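PDB 3ALT: lectin CEL-IV, C-type from Cucumaria echinata, which probably binds carbohydrates in a calcium-dependent manner through its C-type lectin domain, and holds a sugar of galactose and glucose units in this crystal. Local coordinates for residues 66-71 / 126-131. Numbering follows the deposited sequence.
Sequences LVKTSL and AGDYSR. With GLC (alpha-D-glucopyranose), chain E.
Ala126 meets Val67 of the last turn of helix 57-70, methyl against methyl, a worked example of a loop of this C-type lectin domain packing on a helix through one small apolar contact with charged side chains around it. Ala126 CB lies 3.6 Å from Val67 CG1; chi1 of 166° puts this branch anti to the backbone N and beside the carbonyl carbon, facing Ala126. The CG carbon of Lys68 borders the same methyl more loosely. Gly127 then turns the chain, its O accepting from both Ser130 N and Arg131 N. Asp128 follows, OD2 4.3 Å from Lys68 NZ, where the opposite charges may still attract weakly. The Tyr129 ring takes no part in the helix contact; it meets Trp79 and lies near the glucose, CZ 3.7 Å from O4 in an oblique approach. Ser130 OG hydrogen-bonds to Ala125 O, tying the loop back to the end of strand 120-125. At Arg131, Lys68, extended at chi2 (180°) and bent at chi3 and chi4, brings NZ over one guanidinium face, 3.3 Å from Arg131 NH1. Asp128 OD2, on that same side and 3.0 Å from Arg131 NH2, pairs by charge alone and would probably offset the like charges. The loop, between strands 120-125 and 134-137, is backed by backbone bonds to Thr76, Gly78, Trp79 and Pro81, while the helix rests on strand 15-21 through Ser70 and touches Leu8 of the second subunit through Leu66.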
# COMPACT_ATOMS: atom_id res chain seq x y z
N LEU A 66 3.76 4.06 -20.73
CA LEU A 66 4.44 2.87 -20.30
C LEU A 66 5.12 2.16 -21.48
O LEU A 66 6.27 1.67 -21.37
CB LEU A 66 3.45 1.95 -19.56
CG LEU A 66 4.07 0.59 -19.20
CD1 LEU A 66 5.19 0.75 -18.19
CD2 LEU A 66 3.06 -0.41 -18.69
N VAL A 67 4.43 2.12 -22.60
CA VAL A 67 4.99 1.57 -23.83
C VAL A 67 6.09 2.49 -24.38
O VAL A 67 7.19 2.04 -24.69
CB VAL A 67 3.89 1.29 -24.89
CG1 VAL A 67 4.48 1.05 -26.26
CG2 VAL A 67 3.02 0.13 -24.44
N LYS A 68 5.82 3.79 -24.46
CA LYS A 68 6.82 4.70 -25.01
C LYS A 68 8.10 4.74 -24.18
O LYS A 68 9.18 4.63 -24.74
CB LYS A 68 6.25 6.07 -25.32
CG LYS A 68 5.33 6.05 -26.55
CD LYS A 68 4.71 7.41 -26.90
CE LYS A 68 5.70 8.39 -27.57
NZ LYS A 68 4.95 9.28 -28.52
N THR A 69 7.99 4.83 -22.86
CA THR A 69 9.19 4.84 -22.02
C THR A 69 9.98 3.53 -22.02
O THR A 69 11.19 3.54 -21.81
CB THR A 69 8.92 5.27 -20.55
OG1 THR A 69 8.21 4.23 -19.85
CG2 THR A 69 8.16 6.60 -20.52
N SER A 70 9.30 2.41 -22.27
CA SER A 70 9.94 1.09 -22.18
C SER A 70 10.62 0.62 -23.48
O SER A 70 11.53 -0.24 -23.48
CB SER A 70 8.93 0.05 -21.74
OG SER A 70 8.42 0.32 -20.45
N LEU A 71 10.17 1.21 -24.58
CA LEU A 71 10.52 0.78 -25.90
C LEU A 71 10.90 1.99 -26.76
O LEU A 71 10.40 2.12 -27.89
CB LEU A 71 9.29 0.14 -26.52
CG LEU A 71 8.97 -1.35 -26.51
CD1 LEU A 71 9.49 -2.14 -25.33
CD2 LEU A 71 7.49 -1.57 -26.76
N ALA A 126 1.81 2.47 -30.83
CA ALA A 126 2.58 3.56 -30.24
C ALA A 126 3.45 4.42 -31.20
O ALA A 126 4.05 5.40 -30.79
CB ALA A 126 3.39 3.04 -29.09
N GLY A 127 3.51 4.06 -32.47
CA GLY A 127 4.17 4.92 -33.43
C GLY A 127 3.51 6.28 -33.58
O GLY A 127 2.37 6.47 -33.20
N ASP A 128 4.24 7.20 -34.17
CA ASP A 128 3.88 8.60 -34.19
C ASP A 128 2.59 8.87 -34.94
O ASP A 128 2.01 9.96 -34.81
CB ASP A 128 5.02 9.39 -34.82
CG ASP A 128 6.20 9.59 -33.88
OD1 ASP A 128 7.33 9.83 -34.40
OD2 ASP A 128 6.01 9.50 -32.63
N TYR A 129 2.13 7.89 -35.71
CA TYR A 129 0.95 8.07 -36.55
C TYR A 129 -0.35 7.93 -35.75
O TYR A 129 -1.38 8.53 -36.12
CB TYR A 129 0.96 7.05 -37.71
CG TYR A 129 -0.33 7.02 -38.48
CD1 TYR A 129 -0.59 7.92 -39.53
CD2 TYR A 129 -1.31 6.12 -38.14
CE1 TYR A 129 -1.81 7.88 -40.22
CE2 TYR A 129 -2.51 6.08 -38.80
CZ TYR A 129 -2.76 6.95 -39.84
OH TYR A 129 -3.96 6.87 -40.47
N SER A 130 -0.30 7.15 -34.66
CA SER A 130 -1.47 6.75 -33.90
C SER A 130 -1.36 7.09 -32.44
O SER A 130 -2.32 7.01 -31.69
CB SER A 130 -1.65 5.26 -34.04
OG SER A 130 -0.40 4.59 -33.89
N ARG A 131 -0.16 7.44 -32.02
CA ARG A 131 0.07 7.95 -30.68
C ARG A 131 -0.36 7.03 -29.52
O ARG A 131 -0.67 7.50 -28.42
CB ARG A 131 -0.59 9.33 -30.56
CG ARG A 131 0.07 10.41 -31.41
CD ARG A 131 1.18 11.06 -30.59
NE ARG A 131 2.40 11.31 -31.39
CZ ARG A 131 3.55 11.81 -30.91
NH1 ARG A 131 3.66 12.13 -29.62
NH2 ARG A 131 4.58 12.01 -31.73
C1 GLC E . 0.06 1.39 -44.60
C2 GLC E . 0.47 2.85 -44.70
C3 GLC E . -0.09 3.66 -43.54
C4 GLC E . -1.56 3.32 -43.25
C5 GLC E . -1.51 1.89 -42.75
C6 GLC E . -2.79 0.99 -42.79
O1 GLC E . 1.08 0.44 -44.96
O2 GLC E . 1.89 2.98 -44.76
O3 GLC E . 0.00 5.04 -43.85
O4 GLC E . -2.09 4.15 -42.21
O5 GLC E . -0.31 1.22 -43.25
O6 GLC E . -2.40 -0.15 -41.96